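PDB 3TVY: cell wall surface anchor family protein from Streptococcus agalactiae serogroup V, which forms the adhesive tip of the group B streptococcal pilus, this chain being its metal-binding von Willebrand factor A-like domain, and probably mediates attachment to host cells. Local coordinates for residues G174-S179 / E229-F234; F321-G326 / T353-T358. All coordinates share one frame; numbering follows the deposited sequence.

Interaction 1: residues G174-S179 / E229-F234; sequences GVPTMS and ESFKLF
Val175 and Phe231 supply the closest apolar contact between these two loops, their side chains crossing at about a right angle. Val175 CG2 comes within 3.6 Å of Phe231 CD1, approaching the ring obliquely. With Phe231 CG anti to the backbone N (chi1 176°), Phe231 CE1 also comes to 4.3 Å from Pro176 CG, a looser contact.

No direct hydrogen bond joins the segments; two CA-H...O contacts run in opposite senses instead, Phe231 CA to Pro176 O and Thr177 CA to Ser230 O, both at 3.5 Å. Pro176 O, buried with no conventional hydrogen-bond partner, also lies at the Phe231 ring edge, near its plane, 3.5 Å from CD1. One water bridges the backbones, donating to Thr177 O at 2.8 Å and accepting from Ser230 N. Within 229-234, Ser230 OG accepts from Lys232 N, an ST turn.

Segment 174-179 directly follows the magnesium ligand Asp173, and Thr177 OG1 bonds to the backbone N of Thr143, which binds magnesium in another structure of this protein though not in this model. Val175 rests on Ala338 and Pro176 on Phe341 of helix 335-344. The loop 174-179 follows strand 165-172, and its Pro176 also touches helices 145-159 and 302-312.

Interaction 2: residues F321-G326 / T353-T358; sequences FTVGIG and TNVDDT
Gly324 O receives the straightest bond of this strand pair, from Val355 N at 2.9 Å with an N-H...O angle of 172°, and Asn354 CA adds a CA-H...O contact to the same oxygen. Val355 CG2 is pressed close to Gly324 O, at 3.2 Å; chi1 of -61° sets that methyl between the backbone N and the carbonyl carbon.

Three further backbone bonds complete the pairing. Thr353 N donates to Thr322 O, Gly324 N to Thr353 O, and Gly326 N to Val355 O at 2.8 Å, carrying the pairing one residue past the end of strand 319-325. Gly324 thus bonds through its N and O to the residues on either side of Asn354, the parallel pattern, here between the two strands of a beta-alpha-beta crossover through helix 335-344. Strand 352-355 is the outermost on this side of the central parallel sheet of the vWFA fold.

Val323, Ile325, Thr353 and Val355 share one sheet face, covered by helix 361-370. The Ile325 and Val355 side chains run alongside each other in a common direction, CG2 to CG2 4.2 Å, and Thr358 CG2 reaches Ile325 CG2 at 4.0 Å from beyond the strand end. On the other face, Asn354 OD1 comes over Gly324, which has no side chain there; OD1 accepts from Val327 N, and its 3.3 Å approach to Gly324 O is no bond.

The two contacts illustrate how one domain joins its parts by different chemistry. Interaction 1 is buried near the middle of the chain and links two irregular loops through apolar contact, weak CA-H...O approaches and a water. Interaction 2, whose centre lies about 17 Å from the centre of the chain and which is only partly buried, relies on regular backbone pairing at one side of the parallel sheet. They do not touch, their nearest atoms being about 6 Å apart, yet helix 335-344 relates them: it packs on the loop 174-179 and connects the two strands of interaction 2. Both also lie near the magnesium site, with the side chains of Thr177 and Ile325 each about 8 Å from the bound ion.

Interaction 1: residues G174-S179 / E229-F234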
ATOM      1  N   GLY A 174       6.562  -6.749  -0.371  1.00 16.70           N
ATOM      2  CA  GLY A 174       5.858  -6.654   0.918  1.00 16.33           C
ATOM      3  C   GLY A 174       4.357  -6.723   0.860  1.00 16.66           C
ATOM      4  O   GLY A 174       3.735  -6.255  -0.121  1.00 16.70           O
ATOM      5  N   VAL A 175       3.763  -7.323   1.891  1.00 16.95           N
ATOM      6  CA  VAL A 175       2.320  -7.215   2.086  1.00 16.35           C
ATOM      7  C   VAL A 175       1.902  -5.739   2.333  1.00 16.91           C
ATOM      8  O   VAL A 175       2.721  -4.929   2.774  1.00 17.44           O
ATOM      9  CB  VAL A 175       1.827  -8.104   3.270  1.00 16.73           C
ATOM     10  CG1 VAL A 175       1.961  -9.599   2.916  1.00 15.54           C
ATOM     11  CG2 VAL A 175       2.536  -7.745   4.608  1.00 13.30           C
ATOM     12  N   PRO A 176       0.627  -5.385   2.044  1.00 16.69           N
ATOM     13  CA  PRO A 176       0.148  -4.028   2.274  1.00 17.01           C
ATOM     14  C   PRO A 176       0.224  -3.634   3.740  1.00 16.52           C
ATOM     15  O   PRO A 176      -0.065  -4.443   4.614  1.00 17.18           O
ATOM     16  CB  PRO A 176      -1.327  -4.084   1.848  1.00 16.94           C
ATOM     17  CG  PRO A 176      -1.672  -5.611   1.893  1.00 17.20           C
ATOM     18  CD  PRO A 176      -0.403  -6.233   1.421  1.00 17.13           C
ATOM     19  N   THR A 177       0.591  -2.393   3.976  1.00 16.06           N
ATOM     20  CA  THR A 177       0.592  -1.802   5.312  1.00 17.63           C
ATOM     21  C   THR A 177      -0.325  -0.577   5.357  1.00 17.36           C
ATOM     22  O   THR A 177      -0.312   0.217   6.305  1.00 17.95           O
ATOM     23  CB  THR A 177       2.026  -1.449   5.758  1.00 17.44           C
ATOM     24  OG1 THR A 177       2.624  -0.553   4.805  1.00 18.00           O
ATOM     25  CG2 THR A 177       2.870  -2.724   5.912  1.00 15.55           C
ATOM     26  N   MET A 178      -1.141  -0.422   4.315  1.00 18.03           N
ATOM     27  CA  MET A 178      -2.149   0.661   4.250  1.00 16.99           C
ATOM     28  C   MET A 178      -3.264   0.097   3.391  1.00 17.04           C
ATOM     29  O   MET A 178      -3.030  -0.870   2.656  1.00 16.63           O
ATOM     30  CB  MET A 178      -1.580   1.908   3.570  1.00 17.09           C
ATOM     31  CG  MET A 178      -0.415   2.604   4.359  1.00 19.39           C
ATOM     32  SD  MET A 178       0.440   3.819   3.345  1.00 19.27           S
ATOM     33  CE  MET A 178      -0.813   5.072   3.198  1.00 16.63           C
ATOM     34  N   SER A 179      -4.454   0.689   3.489  1.00 16.61           N
ATOM     35  CA  SER A 179      -5.631   0.248   2.706  1.00 16.79           C
ATOM     36  C   SER A 179      -6.693   1.344   2.634  1.00 16.46           C
ATOM     37  O   SER A 179      -6.694   2.267   3.462  1.00 15.74           O
ATOM     38  CB  SER A 179      -6.228  -1.048   3.301  1.00 17.43           C
ATOM     39  OG  SER A 179      -6.586  -0.904   4.668  1.00 16.51           O
ATOM     40  N   GLU A 229       2.996   0.982   9.540  1.00 19.15           N
ATOM     41  CA  GLU A 229       3.412   0.330  10.774  1.00 18.64           C
ATOM     42  C   GLU A 229       3.304  -1.185  10.669  1.00 17.78           C
ATOM     43  O   GLU A 229       4.165  -1.891  11.154  1.00 17.17           O
ATOM     44  CB  GLU A 229       2.543   0.798  11.961  1.00 19.09           C
ATOM     45  CG  GLU A 229       3.065   0.293  13.323  1.00 20.11           C
ATOM     46  CD  GLU A 229       4.307   1.063  13.708  1.00 22.65           C
ATOM     47  OE1 GLU A 229       4.345   2.271  13.419  1.00 21.99           O
ATOM     48  OE2 GLU A 229       5.242   0.478  14.277  1.00 24.61           O
ATOM     49  N   SER A 230       2.232  -1.674  10.039  1.00 17.16           N
ATOM     50  CA  SER A 230       1.893  -3.090  10.093  1.00 16.53           C
ATOM     51  C   SER A 230       0.863  -3.505   9.042  1.00 16.58           C
ATOM     52  O   SER A 230       0.058  -2.696   8.603  1.00 16.79           O
ATOM     53  CB  SER A 230       1.310  -3.422  11.479  1.00 15.49           C
ATOM     54  OG  SER A 230       1.308  -4.813  11.654  1.00 15.92           O
ATOM     55  N   PHE A 231       0.905  -4.777   8.679  1.00 16.76           N
ATOM     56  CA  PHE A 231      -0.154  -5.479   7.949  1.00 17.74           C
ATOM     57  C   PHE A 231      -1.420  -5.595   8.791  1.00 18.80           C
ATOM     58  O   PHE A 231      -2.527  -5.627   8.248  1.00 18.91           O
ATOM     59  CB  PHE A 231       0.362  -6.905   7.652  1.00 18.16           C
ATOM     60  CG  PHE A 231      -0.633  -7.825   6.973  1.00 18.75           C
ATOM     61  CD1 PHE A 231      -0.926  -7.677   5.613  1.00 17.83           C
ATOM     62  CD2 PHE A 231      -1.225  -8.891   7.686  1.00 20.02           C
ATOM     63  CE1 PHE A 231      -1.790  -8.563   4.969  1.00 17.57           C
ATOM     64  CE2 PHE A 231      -2.101  -9.777   7.053  1.00 19.07           C
ATOM     65  CZ  PHE A 231      -2.384  -9.612   5.680  1.00 18.03           C
ATOM     66  N   LYS A 232      -1.245  -5.720  10.121  1.00 19.06           N
ATOM     67  CA  LYS A 232      -2.366  -5.777  11.046  1.00 19.73           C
ATOM     68  C   LYS A 232      -2.910  -4.405  11.387  1.00 19.72           C
ATOM     69  O   LYS A 232      -2.175  -3.400  11.410  1.00 19.53           O
ATOM     70  CB  LYS A 232      -1.949  -6.442  12.372  1.00 20.77           C
ATOM     71  CG  LYS A 232      -1.502  -7.890  12.262  1.00 21.61           C
ATOM     72  CD  LYS A 232      -1.233  -8.475  13.633  1.00 25.32           C
ATOM     73  CE  LYS A 232      -0.123  -7.733  14.329  1.00 29.89           C
ATOM     74  NZ  LYS A 232       0.367  -8.479  15.537  1.00 35.77           N
ATOM     75  N   LEU A 233      -4.203  -4.380  11.684  1.00 19.46           N
ATOM     76  CA  LEU A 233      -4.822  -3.273  12.379  1.00 19.63           C
ATOM     77  C   LEU A 233      -4.906  -3.721  13.838  1.00 20.55           C
ATOM     78  O   LEU A 233      -5.130  -4.912  14.119  1.00 20.68           O
ATOM     79  CB  LEU A 233      -6.229  -2.961  11.788  1.00 19.40           C
ATOM     80  CG  LEU A 233      -6.177  -2.314  10.395  1.00 19.30           C
ATOM     81  CD1 LEU A 233      -7.439  -2.578   9.554  1.00 17.08           C
ATOM     82  CD2 LEU A 233      -5.887  -0.808  10.517  1.00 17.02           C
ATOM     83  N   PHE A 234      -4.746  -2.783  14.764  1.00 21.50           N
ATOM     84  CA  PHE A 234      -4.511  -3.140  16.162  1.00 22.28           C
ATOM     85  C   PHE A 234      -5.784  -3.173  16.982  1.00 22.35           C
ATOM     86  O   PHE A 234      -6.583  -2.239  16.929  1.00 22.22           O
ATOM     87  CB  PHE A 234      -3.487  -2.165  16.773  1.00 23.12           C
ATOM     88  CG  PHE A 234      -2.186  -2.098  15.997  1.00 25.13           C
ATOM     89  CD1 PHE A 234      -1.517  -3.265  15.638  1.00 26.88           C
ATOM     90  CD2 PHE A 234      -1.648  -0.878  15.611  1.00 25.29           C
ATOM     91  CE1 PHE A 234      -0.328  -3.202  14.908  1.00 28.14           C
ATOM     92  CE2 PHE A 234      -0.462  -0.818  14.885  1.00 27.00           C
ATOM     93  CZ  PHE A 234       0.194  -1.987  14.540  1.00 27.50           C
TER
HETATM   94  O   HOH W   1       0.014   0.407   9.115  1.00 18.39           O

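Interaction 2: residues F321-G326 / T353-T358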
ATOM      1  N   PHE A 321       0.261 -11.216 -13.088  1.00 18.96           N
ATOM      2  CA  PHE A 321       1.371 -12.008 -12.580  1.00 19.37           C
ATOM      3  C   PHE A 321       2.039 -11.229 -11.480  1.00 18.72           C
ATOM      4  O   PHE A 321       2.176 -10.017 -11.584  1.00 19.21           O
ATOM      5  CB  PHE A 321       2.372 -12.282 -13.714  1.00 20.12           C
ATOM      6  CG  PHE A 321       1.769 -13.000 -14.909  1.00 19.84           C
ATOM      7  CD1 PHE A 321       1.457 -14.367 -14.838  1.00 19.07           C
ATOM      8  CD2 PHE A 321       1.540 -12.321 -16.100  1.00 19.76           C
ATOM      9  CE1 PHE A 321       0.922 -15.067 -15.937  1.00 19.17           C
ATOM     10  CE2 PHE A 321       1.000 -13.008 -17.231  1.00 20.75           C
ATOM     11  CZ  PHE A 321       0.693 -14.379 -17.142  1.00 20.82           C
ATOM     12  N   THR A 322       2.465 -11.910 -10.429  1.00 18.83           N
ATOM     13  CA  THR A 322       3.087 -11.233  -9.292  1.00 18.60           C
ATOM     14  C   THR A 322       4.408 -11.897  -8.949  1.00 18.95           C
ATOM     15  O   THR A 322       4.440 -13.095  -8.722  1.00 18.50           O
ATOM     16  CB  THR A 322       2.148 -11.312  -8.037  1.00 17.91           C
ATOM     17  OG1 THR A 322       0.866 -10.805  -8.388  1.00 17.09           O
ATOM     18  CG2 THR A 322       2.703 -10.482  -6.867  1.00 19.32           C
ATOM     19  N   VAL A 323       5.492 -11.128  -8.932  1.00 19.50           N
ATOM     20  CA  VAL A 323       6.786 -11.666  -8.515  1.00 19.61           C
ATOM     21  C   VAL A 323       7.139 -11.007  -7.171  1.00 20.37           C
ATOM     22  O   VAL A 323       7.350  -9.802  -7.099  1.00 19.15           O
ATOM     23  CB  VAL A 323       7.909 -11.479  -9.610  1.00 20.54           C
ATOM     24  CG1 VAL A 323       9.301 -11.850  -9.043  1.00 18.95           C
ATOM     25  CG2 VAL A 323       7.566 -12.310 -10.897  1.00 18.26           C
ATOM     26  N   GLY A 324       7.157 -11.808  -6.110  1.00 20.31           N
ATOM     27  CA  GLY A 324       7.564 -11.321  -4.785  1.00 21.07           C
ATOM     28  C   GLY A 324       9.075 -11.435  -4.607  1.00 20.77           C
ATOM     29  O   GLY A 324       9.730 -12.345  -5.185  1.00 20.60           O
ATOM     30  N   ILE A 325       9.629 -10.514  -3.817  1.00 20.01           N
ATOM     31  CA  ILE A 325      11.051 -10.538  -3.502  1.00 20.46           C
ATOM     32  C   ILE A 325      11.303 -10.770  -2.000  1.00 20.41           C
ATOM     33  O   ILE A 325      11.213  -9.820  -1.195  1.00 20.21           O
ATOM     34  CB  ILE A 325      11.794  -9.262  -3.965  1.00 21.41           C
ATOM     35  CG1 ILE A 325      11.341  -8.825  -5.368  1.00 21.80           C
ATOM     36  CG2 ILE A 325      13.315  -9.521  -3.908  1.00 21.23           C
ATOM     37  CD1 ILE A 325      11.689  -7.363  -5.716  1.00 25.20           C
ATOM     38  N   GLY A 326      11.638 -12.014  -1.652  1.00 19.89           N
ATOM     39  CA  GLY A 326      11.870 -12.420  -0.268  1.00 20.41           C
ATOM     40  C   GLY A 326      10.660 -12.153   0.626  1.00 21.31           C
ATOM     41  O   GLY A 326      10.806 -11.773   1.788  1.00 21.88           O
ATOM     42  N   THR A 353       4.969 -15.862  -7.908  1.00 19.58           N
ATOM     43  CA  THR A 353       6.213 -16.538  -7.519  1.00 20.77           C
ATOM     44  C   THR A 353       7.024 -15.617  -6.616  1.00 21.35           C
ATOM     45  O   THR A 353       7.237 -14.437  -6.932  1.00 21.32           O
ATOM     46  CB  THR A 353       7.107 -16.927  -8.739  1.00 20.72           C
ATOM     47  OG1 THR A 353       6.329 -17.623  -9.718  1.00 22.20           O
ATOM     48  CG2 THR A 353       8.305 -17.819  -8.299  1.00 20.54           C
ATOM     49  N   ASN A 354       7.517 -16.184  -5.522  1.00 22.10           N
ATOM     50  CA  ASN A 354       8.352 -15.479  -4.576  1.00 22.13           C
ATOM     51  C   ASN A 354       9.796 -15.941  -4.745  1.00 22.86           C
ATOM     52  O   ASN A 354      10.049 -17.115  -4.617  1.00 23.52           O
ATOM     53  CB  ASN A 354       7.883 -15.839  -3.183  1.00 21.05           C
ATOM     54  CG  ASN A 354       8.538 -15.011  -2.121  1.00 21.09           C
ATOM     55  OD1 ASN A 354       9.028 -13.893  -2.365  1.00 19.87           O
ATOM     56  ND2 ASN A 354       8.521 -15.526  -0.919  1.00 17.45           N
ATOM     57  N   VAL A 355      10.720 -15.028  -5.058  1.00 23.57           N
ATOM     58  CA  VAL A 355      12.138 -15.362  -5.245  1.00 24.20           C
ATOM     59  C   VAL A 355      12.901 -15.085  -3.968  1.00 24.76           C
ATOM     60  O   VAL A 355      12.506 -14.212  -3.164  1.00 26.31           O
ATOM     61  CB  VAL A 355      12.794 -14.538  -6.403  1.00 23.93           C
ATOM     62  CG1 VAL A 355      12.101 -14.819  -7.718  1.00 24.84           C
ATOM     63  CG2 VAL A 355      12.765 -13.018  -6.107  1.00 24.60           C
ATOM     64  N   ASP A 356      13.999 -15.798  -3.771  1.00 25.16           N
ATOM     65  CA  ASP A 356      14.858 -15.536  -2.621  1.00 26.16           C
ATOM     66  C   ASP A 356      16.167 -14.886  -3.093  1.00 25.40           C
ATOM     67  O   ASP A 356      17.102 -14.705  -2.321  1.00 24.59           O
ATOM     68  CB  ASP A 356      15.099 -16.824  -1.802  1.00 26.99           C
ATOM     69  CG  ASP A 356      15.788 -17.938  -2.619  1.00 30.91           C
ATOM     70  OD1 ASP A 356      16.011 -19.033  -2.058  1.00 32.44           O
ATOM     71  OD2 ASP A 356      16.113 -17.724  -3.821  1.00 35.24           O
ATOM     72  N   ASP A 357      16.211 -14.530  -4.376  1.00 25.13           N
ATOM     73  CA  ASP A 357      17.461 -14.119  -5.043  1.00 24.66           C
ATOM     74  C   ASP A 357      17.076 -13.042  -6.056  1.00 23.95           C
ATOM     75  O   ASP A 357      16.244 -13.284  -6.955  1.00 22.57           O
ATOM     76  CB  ASP A 357      18.099 -15.338  -5.715  1.00 25.15           C
ATOM     77  CG  ASP A 357      19.379 -15.018  -6.483  1.00 26.14           C
ATOM     78  OD1 ASP A 357      19.712 -13.832  -6.721  1.00 25.45           O
ATOM     79  OD2 ASP A 357      20.043 -15.998  -6.912  1.00 31.16           O
ATOM     80  N   THR A 358      17.632 -11.840  -5.886  1.00 23.07           N
ATOM     81  CA  THR A 358      17.217 -10.724  -6.725  1.00 22.75           C
ATOM     82  C   THR A 358      17.655 -10.940  -8.161  1.00 22.43           C
ATOM     83  O   THR A 358      17.241 -10.208  -9.050  1.00 20.94           O
ATOM     84  CB  THR A 358      17.751  -9.372  -6.243  1.00 22.21           C
ATOM     85  OG1 THR A 358      19.172  -9.458  -6.085  1.00 24.42           O
ATOM     86  CG2 THR A 358      17.105  -8.949  -4.920  1.00 22.94           C
TER